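Local coordinates for protein polyphosphate kinase (Porphyromonas gingivalis, PDB 2O8R) that probably catalyses the reversible transfer of the terminal phosphate of ATP to a growing long-chain polyphosphate, with magnesium as cofactor, at residues Arg274-Asp277 / Glu278-Arg281. The protein carries 3 engineered substitutions. Numbering follows the deposited sequence.
Sequences RMPD and EVLR
Met275 and Pro276 meet Val279 in a local contact at the N-terminal end of helix 277-283, where the loop leaving strand 268-272 of the mixed six-stranded sheet turns into the helix, within the middle domain. Pro276 occupies the N-cap position. Pro276 O faces into the first turn and receives two weak hydrogen bonds, from Val279 N (3.4 Å, N-H...O angle 130°) and from Leu280 N (also 3.4 Å). One residue on, Asp277 O accepts a nearly straight i-to-i+4 bond from Arg281 N, at 2.7 Å with an N-H...O angle of 176°.

The apolar side of the turn is built on Val279. Val279 CG1 lies between the residue's own backbone N and carbonyl carbon (chi1 48°), which carries this methyl to Met275 CG at 3.6 Å and to the ring carbon Pro276 CD at 3.7 Å. The selenomethionine chain at 275, extended beyond CG, crosses the valine at about a right angle, and its terminal CE reaches the other methyl, Val279 CG2, at 3.7 Å. Met275 also packs on Tyr230 and Ile232 of strand 225-235 and on Ala165 of strand 163-169, while Pro276 touches Tyr230 and Arg167, so the turn rests against the sheet.

On the exposed side, Arg281 bends at chi3 and folds back over the start of the helix. Its guanidinium lies with one face over Asp277 O, and Arg281 NH2 approaches Asp277 CB at 3.8 Å. The Asp277 carboxylate remains farther off, 5.1 Å from OD2 to Arg281 NH2, too far for a salt bridge. The chemistry is thus two-sided: apolar packing of Met275 and Pro276 joins the helix start to the sheet, with Val279 packed against both, whereas Asp277 and Glu278 place acidic groups in its first turn, where they would probably interact favourably with the helix dipole.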
ATOM      1  N   ARG A 274       1.576  -5.685 -36.500  1.00 83.08           N
ATOM      2  CA  ARG A 274       0.921  -6.634 -37.397  1.00 79.23           C
ATOM      3  C   ARG A 274      -0.553  -6.282 -37.602  1.00 82.71           C
ATOM      4  O   ARG A 274      -1.219  -6.891 -38.433  1.00 92.94           O
ATOM      5  CB  ARG A 274       1.015  -8.064 -36.845  1.00 74.94           C
ATOM      6  CG  ARG A 274       2.414  -8.639 -36.752  1.00 89.49           C
ATOM      7  CD  ARG A 274       2.461  -9.864 -35.836  1.00 93.44           C
ATOM      8  NE  ARG A 274       2.320 -11.130 -36.559  1.00120.66           N
ATOM      9  CZ  ARG A 274       3.341 -11.888 -36.966  1.00118.23           C
ATOM     10  NH1 ARG A 274       4.594 -11.514 -36.728  1.00109.95           N
ATOM     11  NH2 ARG A 274       3.107 -13.028 -37.612  1.00 81.47           N
HETATM   12  N   MSE A 275      -1.056  -5.307 -36.843  1.00 78.32           N
HETATM   13  CA  MSE A 275      -2.473  -4.965 -36.852  1.00 82.88           C
HETATM   14  C   MSE A 275      -2.837  -4.199 -38.107  1.00 95.11           C
HETATM   15  O   MSE A 275      -2.216  -3.176 -38.403  1.00108.08           O
HETATM   16  CB  MSE A 275      -2.820  -4.113 -35.641  1.00 76.12           C
HETATM   17  CG  MSE A 275      -4.203  -4.357 -35.098  1.00 81.44           C
HETATM   18 SE   MSE A 275      -4.774  -2.998 -33.830  1.00 99.34          SE
HETATM   19  CE  MSE A 275      -5.980  -4.011 -32.729  1.00 94.19           C
ATOM     20  N   PRO A 276      -3.829  -4.704 -38.865  1.00102.24           N
ATOM     21  CA  PRO A 276      -4.402  -3.990 -40.011  1.00104.23           C
ATOM     22  C   PRO A 276      -5.116  -2.712 -39.575  1.00106.23           C
ATOM     23  O   PRO A 276      -5.601  -2.631 -38.447  1.00102.74           O
ATOM     24  CB  PRO A 276      -5.411  -4.994 -40.581  1.00102.41           C
ATOM     25  CG  PRO A 276      -4.973  -6.325 -40.054  1.00 96.53           C
ATOM     26  CD  PRO A 276      -4.447  -6.031 -38.690  1.00 98.17           C
ATOM     27  N   ASP A 277      -5.178  -1.722 -40.462  1.00111.07           N
ATOM     28  CA  ASP A 277      -5.762  -0.421 -40.106  1.00112.38           C
ATOM     29  C   ASP A 277      -7.280  -0.463 -39.983  1.00106.65           C
ATOM     30  O   ASP A 277      -7.866   0.369 -39.287  1.00100.85           O
ATOM     31  CB  ASP A 277      -5.338   0.672 -41.092  1.00107.71           C
ATOM     32  CG  ASP A 277      -3.847   0.680 -41.347  1.00118.82           C
ATOM     33  OD1 ASP A 277      -3.325  -0.337 -41.854  1.00128.48           O
ATOM     34  OD2 ASP A 277      -3.196   1.703 -41.051  1.00119.63           O
ATOM     35  N   GLU A 278      -7.910  -1.433 -40.649  1.00 94.46           N
ATOM     36  CA  GLU A 278      -9.358  -1.608 -40.552  1.00107.68           C
ATOM     37  C   GLU A 278      -9.779  -1.798 -39.099  1.00112.75           C
ATOM     38  O   GLU A 278     -10.765  -1.211 -38.647  1.00110.42           O
ATOM     39  CB  GLU A 278      -9.846  -2.790 -41.391  1.00104.69           C
ATOM     40  CG  GLU A 278      -9.583  -2.663 -42.877  1.00109.80           C
ATOM     41  CD  GLU A 278      -8.419  -3.517 -43.333  1.00111.26           C
ATOM     42  OE1 GLU A 278      -8.587  -4.751 -43.428  1.00 97.93           O
ATOM     43  OE2 GLU A 278      -7.341  -2.951 -43.607  1.00117.08           O
ATOM     44  N   VAL A 279      -9.011  -2.606 -38.371  1.00112.66           N
ATOM     45  CA  VAL A 279      -9.288  -2.857 -36.961  1.00105.96           C
ATOM     46  C   VAL A 279      -8.863  -1.669 -36.085  1.00106.21           C
ATOM     47  O   VAL A 279      -9.471  -1.411 -35.037  1.00 93.98           O
ATOM     48  CB  VAL A 279      -8.726  -4.239 -36.490  1.00104.31           C
ATOM     49  CG1 VAL A 279      -7.304  -4.430 -36.917  1.00 76.90           C
ATOM     50  CG2 VAL A 279      -8.900  -4.447 -34.984  1.00 95.60           C
ATOM     51  N   LEU A 280      -7.850  -0.929 -36.535  1.00103.69           N
ATOM     52  CA  LEU A 280      -7.477   0.317 -35.872  1.00102.00           C
ATOM     53  C   LEU A 280      -8.658   1.268 -35.931  1.00109.76           C
ATOM     54  O   LEU A 280      -9.171   1.703 -34.893  1.00103.52           O
ATOM     55  CB  LEU A 280      -6.273   0.968 -36.544  1.00 89.99           C
ATOM     56  CG  LEU A 280      -5.340   1.803 -35.661  1.00 87.53           C
ATOM     57  CD1 LEU A 280      -4.233   2.376 -36.516  1.00 78.78           C
ATOM     58  CD2 LEU A 280      -6.047   2.917 -34.886  1.00 85.94           C
ATOM     59  N   ARG A 281      -9.100   1.567 -37.151  1.00118.45           N
ATOM     60  CA  ARG A 281     -10.236   2.461 -37.348  1.00118.50           C
ATOM     61  C   ARG A 281     -11.529   1.849 -36.832  1.00114.86           C
ATOM     62  O   ARG A 281     -12.571   2.501 -36.835  1.00115.17           O
ATOM     63  CB  ARG A 281     -10.362   2.918 -38.810  1.00118.13           C
ATOM     64  CG  ARG A 281     -10.899   1.881 -39.784  1.00119.81           C
ATOM     65  CD  ARG A 281     -10.997   2.459 -41.193  1.00115.07           C
ATOM     66  NE  ARG A 281      -9.699   2.928 -41.685  1.00118.96           N
ATOM     67  CZ  ARG A 281      -8.956   2.303 -42.597  1.00111.82           C
ATOM     68  NH1 ARG A 281      -9.373   1.168 -43.145  1.00107.24           N
ATOM     69  NH2 ARG A 281      -7.789   2.820 -42.968  1.00 98.55           N
TER